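Local coordinates for Ycf54-like protein (Synechocystis sp. PCC 6803, PDB 5M2P), which is probably an accessory component of the magnesium protoporphyrin IX monomethylester cyclase, needed for protochlorophyllide formation in chlorophyll biosynthesis, at residues A[5-10]-A[72-77]; A[10-15]-A[67-72]. One frame throughout, in Å; residues are numbered along the deposited sequence. Where two conformers were deposited one is given.

Contact 1: residues A[5-10]-A[72-77]; sequences ATYYYA and VSTNKS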
loop_
_atom_site.group_PDB
_atom_site.type_symbol
_atom_site.label_atom_id
_atom_site.label_comp_id
_atom_site.label_asym_id
_atom_site.label_seq_id
_atom_site.Cartn_x
_atom_site.Cartn_y
_atom_site.Cartn_z
ATOM N N ALA A 5 -6.623 3.218 13.262
ATOM C CA ALA A 5 -5.333 3.784 12.885
ATOM C C ALA A 5 -5.440 4.445 11.509
ATOM O O ALA A 5 -6.335 4.127 10.713
ATOM C CB ALA A 5 -4.304 2.671 12.838
ATOM N N THR A 6 -4.521 5.354 11.221
ATOM C CA THR A 6 -4.347 5.940 9.892
ATOM C C THR A 6 -3.383 5.082 9.100
ATOM O O THR A 6 -2.242 4.825 9.503
ATOM C CB THR A 6 -3.819 7.393 9.907
ATOM O OG1 THR A 6 -4.663 8.208 10.728
ATOM C CG2 THR A 6 -3.807 7.999 8.532
ATOM N N TYR A 7 -3.866 4.667 7.934
ATOM C CA TYR A 7 -3.081 3.951 6.957
ATOM C C TYR A 7 -2.778 4.839 5.779
ATOM O O TYR A 7 -3.636 5.595 5.307
ATOM C CB TYR A 7 -3.832 2.702 6.449
ATOM C CG TYR A 7 -4.023 1.680 7.542
ATOM C CD1 TYR A 7 -5.025 1.815 8.502
ATOM C CD2 TYR A 7 -3.173 0.590 7.648
ATOM C CE1 TYR A 7 -5.146 0.907 9.546
ATOM C CE2 TYR A 7 -3.295 -0.322 8.684
ATOM C CZ TYR A 7 -4.283 -0.152 9.631
ATOM O OH TYR A 7 -4.399 -1.063 10.665
ATOM N N TYR A 8 -1.540 4.756 5.291
ATOM C CA TYR A 8 -1.082 5.512 4.152
ATOM C C TYR A 8 -0.827 4.517 3.040
ATOM O O TYR A 8 -0.376 3.406 3.314
ATOM C CB TYR A 8 0.222 6.276 4.508
ATOM C CG TYR A 8 0.048 7.143 5.703
ATOM C CD1 TYR A 8 -0.502 8.406 5.585
ATOM C CD2 TYR A 8 0.360 6.682 6.967
ATOM C CE1 TYR A 8 -0.731 9.183 6.701
ATOM C CE2 TYR A 8 0.133 7.446 8.095
ATOM C CZ TYR A 8 -0.428 8.695 7.962
ATOM O OH TYR A 8 -0.663 9.474 9.073
ATOM N N TYR A 9 -1.072 4.913 1.791
ATOM C CA TYR A 9 -0.897 3.998 0.686
ATOM C C TYR A 9 -0.254 4.666 -0.512
ATOM O O TYR A 9 -0.408 5.870 -0.748
ATOM C CB TYR A 9 -2.223 3.320 0.261
ATOM C CG TYR A 9 -3.215 4.246 -0.401
ATOM C CD1 TYR A 9 -3.127 4.535 -1.763
ATOM C CD2 TYR A 9 -4.192 4.911 0.335
ATOM C CE1 TYR A 9 -3.989 5.428 -2.362
ATOM C CE2 TYR A 9 -5.089 5.786 -0.264
ATOM C CZ TYR A 9 -4.973 6.059 -1.617
ATOM O OH TYR A 9 -5.820 6.958 -2.204
ATOM N N ALA A 10 0.411 3.804 -1.278
ATOM C CA ALA A 10 0.870 4.101 -2.630
ATOM C C ALA A 10 0.296 3.000 -3.530
ATOM O O ALA A 10 0.603 1.837 -3.326
ATOM C CB ALA A 10 2.399 4.109 -2.684
ATOM N N VAL A 72 1.029 -0.357 1.583
ATOM C CA VAL A 72 0.259 0.227 2.690
ATOM C C VAL A 72 1.150 0.242 3.908
ATOM O O VAL A 72 1.857 -0.718 4.184
ATOM C CB VAL A 72 -0.984 -0.645 2.975
ATOM C CG1 VAL A 72 -1.812 -0.085 4.128
ATOM C CG2 VAL A 72 -1.794 -0.790 1.705
ATOM N N SER A 73 1.067 1.306 4.694
ATOM C CA SER A 73 1.797 1.330 5.955
ATOM C C SER A 73 1.145 2.274 6.926
ATOM O O SER A 73 0.537 3.263 6.525
ATOM C CB SER A 73 3.234 1.811 5.722
ATOM O OG SER A 73 4.028 1.752 6.881
ATOM N N THR A 74 1.302 2.000 8.227
ATOM C CA THR A 74 0.948 2.959 9.264
ATOM C C THR A 74 2.073 3.966 9.523
ATOM O O THR A 74 1.892 4.866 10.317
ATOM C CB THR A 74 0.545 2.249 10.555
ATOM O OG1 THR A 74 1.601 1.351 10.911
ATOM C CG2 THR A 74 -0.771 1.491 10.355
ATOM N N ASN A 75 3.202 3.786 8.830
ATOM C CA ASN A 75 4.342 4.693 8.927
ATOM C C ASN A 75 4.329 5.656 7.751
ATOM O O ASN A 75 4.672 5.277 6.634
ATOM C CB ASN A 75 5.641 3.887 8.951
ATOM C CG ASN A 75 6.884 4.755 9.045
ATOM O OD1 ASN A 75 6.827 5.970 8.855
ATOM N ND2 ASN A 75 8.008 4.131 9.330
ATOM N N LYS A 76 3.853 6.876 7.970
ATOM C CA LYS A 76 3.734 7.854 6.876
ATOM C C LYS A 76 5.071 8.065 6.165
ATOM O O LYS A 76 5.125 8.204 4.953
ATOM C CB LYS A 76 3.161 9.201 7.349
ATOM C CG LYS A 76 2.782 10.133 6.195
ATOM C CD LYS A 76 2.134 11.437 6.636
ATOM C CE LYS A 76 1.434 12.100 5.465
ATOM N NZ LYS A 76 0.728 13.345 5.866
ATOM N N SER A 77 6.145 8.123 6.934
ATOM C CA SER A 77 7.405 8.454 6.302
ATOM C C SER A 77 7.853 7.369 5.334
ATOM O O SER A 77 8.511 7.672 4.345
ATOM C CB SER A 77 8.460 8.748 7.343
ATOM O OG SER A 77 8.785 7.633 8.122
HETATM O O HOH W 1 -0.532 5.682 11.364
HETATM O O HOH W 2 -0.963 12.239 8.448
#
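The ring of Tyr-8 lies with one face against the side chain of Lys-76, whose CB sits 3.6 Å from the ring centroid, in a CH-pi contact 13° off the normal. From there the lysine chain crosses at about a right angle to the tyrosine side chain, and CD reaches 3.6 Å from Tyr-8 CE1. At the ring edge, near its plane, are the carbonyl oxygens of Ser-73 and Thr-74. The methyl CG2 of Thr-74 covers one face of the Tyr-7 ring toward its rim, 3.5 Å from Tyr-7 CE2, and Val-72 CG1 approaches CD2 of the same ring obliquely. Tyr-7 and Tyr-8 both carry CG anti to the carbonyl carbon; for Tyr-8 (chi1 -55°) this brings the ring beside the start of helix 76-86.

In the backbone between these two rings, Tyr-8 and Ser-73 form an antiparallel hydrogen-bonded pair of strands 5-13 and 68-73, the central two of the sheet: Tyr-8 N donates to Ser-73 O at 2.8 Å and Ser-73 N returns a bond to Tyr-8 O at 2.9 Å. Tyr-9 and Val-72 make the next, non-hydrogen-bonded pair. Toward Thr-6 the direct backbone bonding stops, and a water donates to both Thr-6 O and Thr-74 O. Ser-73 OG accepts from Asn-75 N in an ST turn and bonds Asp-42 O, while Asn-75 OD1, at the N-cap, takes a weak bond from Ser-77 N.

No direct bond joins the ends of Tyr-8 and Lys-76: in the conformer described, a second water accepts from Lys-76 NZ at 3.3 Å and is hydrogen-bonded to Tyr-8 OH; as the lysine has a second conformer, this bridge is probably intermittent. The lysine thus offers the ring face its aliphatic chain, leaving the amine to water in that conformer.

Contact 2: residues A[10-15]-A[67-72]; sequences ALASQK and KNVAIV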
loop_
_atom_site.group_PDB
_atom_site.type_symbol
_atom_site.label_atom_id
_atom_site.label_comp_id
_atom_site.label_asym_id
_atom_site.label_seq_id
_atom_site.Cartn_x
_atom_site.Cartn_y
_atom_site.Cartn_z
ATOM N N ALA A 10 0.411 3.804 -1.278
ATOM C CA ALA A 10 0.870 4.101 -2.630
ATOM C C ALA A 10 0.296 3.000 -3.530
ATOM O O ALA A 10 0.603 1.837 -3.326
ATOM C CB ALA A 10 2.399 4.109 -2.684
ATOM N N LEU A 11 -0.527 3.388 -4.493
ATOM C CA LEU A 11 -1.200 2.457 -5.392
ATOM C C LEU A 11 -0.554 2.489 -6.761
ATOM O O LEU A 11 -0.383 3.552 -7.336
ATOM C CB LEU A 11 -2.653 2.872 -5.516
ATOM C CG LEU A 11 -3.536 1.899 -6.298
ATOM C CD1 LEU A 11 -3.899 0.702 -5.463
ATOM C CD2 LEU A 11 -4.793 2.612 -6.722
ATOM N N ALA A 12 -0.196 1.320 -7.259
ATOM C CA ALA A 12 0.435 1.140 -8.541
ATOM C C ALA A 12 -0.409 0.176 -9.387
ATOM O O ALA A 12 -1.245 -0.556 -8.866
ATOM C CB ALA A 12 1.798 0.488 -8.344
ATOM N N SER A 13 -0.113 0.123 -10.682
ATOM C CA SER A 13 -0.596 -0.977 -11.503
ATOM C C SER A 13 0.249 -2.210 -11.191
ATOM O O SER A 13 1.408 -2.124 -10.826
ATOM C CB SER A 13 -0.515 -0.637 -12.992
ATOM O OG SER A 13 0.845 -0.579 -13.414
ATOM N N GLN A 14 -0.342 -3.396 -11.367
ATOM C CA GLN A 14 0.426 -4.630 -11.259
ATOM C C GLN A 14 1.554 -4.673 -12.292
ATOM O O GLN A 14 2.650 -5.077 -11.985
ATOM C CB GLN A 14 -0.517 -5.833 -11.346
ATOM C CG GLN A 14 -1.425 -5.866 -10.100
ATOM C CD GLN A 14 -2.445 -6.974 -10.145
ATOM O OE1 GLN A 14 -2.241 -7.993 -10.819
ATOM N NE2 GLN A 14 -3.538 -6.774 -9.442
ATOM N N LYS A 15 1.251 -4.214 -13.510
ATOM C CA LYS A 15 2.224 -4.131 -14.585
ATOM C C LYS A 15 3.469 -3.304 -14.201
ATOM O O LYS A 15 4.617 -3.713 -14.376
ATOM C CB LYS A 15 1.513 -3.522 -15.808
ATOM C CG LYS A 15 2.319 -3.379 -17.084
ATOM C CD LYS A 15 1.485 -2.695 -18.173
ATOM C CE LYS A 15 2.215 -2.639 -19.518
ATOM N NZ LYS A 15 1.290 -2.402 -20.658
ATOM N N LYS A 67 -5.777 -3.495 -12.854
ATOM C CA LYS A 67 -5.141 -4.504 -12.029
ATOM C C LYS A 67 -4.145 -3.704 -11.214
ATOM O O LYS A 67 -3.167 -3.171 -11.756
ATOM C CB LYS A 67 -4.457 -5.578 -12.879
ATOM C CG LYS A 67 -5.438 -6.389 -13.715
ATOM C CD LYS A 67 -4.901 -7.769 -14.065
ATOM C CE LYS A 67 -4.119 -7.788 -15.362
ATOM N NZ LYS A 67 -4.032 -9.162 -15.961
ATOM N N ASN A 68 -4.456 -3.556 -9.934
ATOM C CA ASN A 68 -3.693 -2.671 -9.078
ATOM C C ASN A 68 -3.169 -3.370 -7.839
ATOM O O ASN A 68 -3.542 -4.504 -7.531
ATOM C CB ASN A 68 -4.494 -1.412 -8.769
ATOM C CG ASN A 68 -5.850 -1.702 -8.192
ATOM O OD1 ASN A 68 -5.976 -2.238 -7.103
ATOM N ND2 ASN A 68 -6.882 -1.269 -8.899
ATOM N N VAL A 69 -2.281 -2.672 -7.146
ATOM C CA VAL A 69 -1.550 -3.227 -6.025
ATOM C C VAL A 69 -1.084 -2.044 -5.186
ATOM O O VAL A 69 -0.623 -1.047 -5.739
ATOM C CB VAL A 69 -0.347 -4.084 -6.463
ATOM C CG1 VAL A 69 0.472 -3.397 -7.524
ATOM C CG2 VAL A 69 0.513 -4.540 -5.283
ATOM N N ALA A 70 -1.284 -2.131 -3.872
ATOM C CA ALA A 70 -0.872 -1.056 -2.980
ATOM C C ALA A 70 0.258 -1.463 -2.070
ATOM O O ALA A 70 0.303 -2.578 -1.540
ATOM C CB ALA A 70 -2.059 -0.597 -2.127
ATOM N N ILE A 71 1.122 -0.496 -1.786
ATOM C CA ILE A 71 1.981 -0.546 -0.622
ATOM C C ILE A 71 1.285 0.278 0.453
ATOM O O ILE A 71 0.939 1.437 0.237
ATOM C CB ILE A 71 3.397 0.000 -0.907
ATOM C CG1 ILE A 71 3.998 -0.625 -2.172
ATOM C CG2 ILE A 71 4.289 -0.235 0.294
ATOM C CD1 ILE A 71 4.089 -2.117 -2.159
ATOM N N VAL A 72 1.029 -0.357 1.583
ATOM C CA VAL A 72 0.259 0.227 2.690
ATOM C C VAL A 72 1.150 0.242 3.908
ATOM O O VAL A 72 1.857 -0.718 4.184
ATOM C CB VAL A 72 -0.984 -0.645 2.975
ATOM C CG1 VAL A 72 -1.812 -0.085 4.128
ATOM C CG2 VAL A 72 -1.794 -0.790 1.705
HETATM O O HOH W 3 -1.438 -3.958 -14.530
#
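Backbone hydrogen bonds join Ala-10 to Ile-71 and Ala-12 to Val-69 in two antiparallel hydrogen-bonded pairs; the bond from Ala-12 N to Val-69 O, 2.8 Å, is almost straight at 177°. Leu-11 and Ala-70 form a non-hydrogen-bonded pair between them, where Ala-70 CA lies 3.3 Å from Ala-10 O in a CA-H...O contact. One further backbone bond, from Gln-14 N to Lys-67 O, carries the pairing into the first turn of helix 14-18.

The side-chain amide of Gln-14 adds a polar grip. Its NE2 donates to Asn-68 O at 3.0 Å, with the acceptor near the amide plane but the donor above the carbonyl plane of Asn-68. CG of Gln-14 stands anti to the carbonyl carbon of its own residue (chi1 -67°) and the chain extends across Lys-67, whose CB meets Gln-14 CD at 3.7 Å. With Gln-14 shortened to an alanine, Asn-68 O would probably lose this donor and the CB of Lys-67 the amide carbon lying against it.

Apolar contacts are few: Leu-11 CD1 rests 4.0 Å from Ala-70 CB, and Val-69 CG1 touches Ala-12 CB and Gln-14 CG.

Ser-13 caps helix 14-18 through a bond from Phe-16 N to its OG. Strand 68-73 pairs along its other edge with strand 43-47, strand 5-13 with strand 90-96, and Ile-71 packs on helices 21-36 and 76-86.

Contacts 1 and 2 are successive portions of one antiparallel strand pair, 5-13 with 68-73, the two central strands of a four-stranded sheet flanked by 43-47 and 90-96. Their centres lie about 14 Å apart, on opposite sides of the chain's centre, and they share Ala-10 and Val-72; Tyr-9 CB of contact 1 packs 3.7 Å from Ile-71 O of contact 2. Along the chain, 5-10 and 10-15 come first, then 67-72 and 72-77, so contact 2 closes the shorter loop within that of contact 1. Together they join the beginnings of helices 14-18 and 76-86 to opposite ends of the central pair, within the Ycf54 family region.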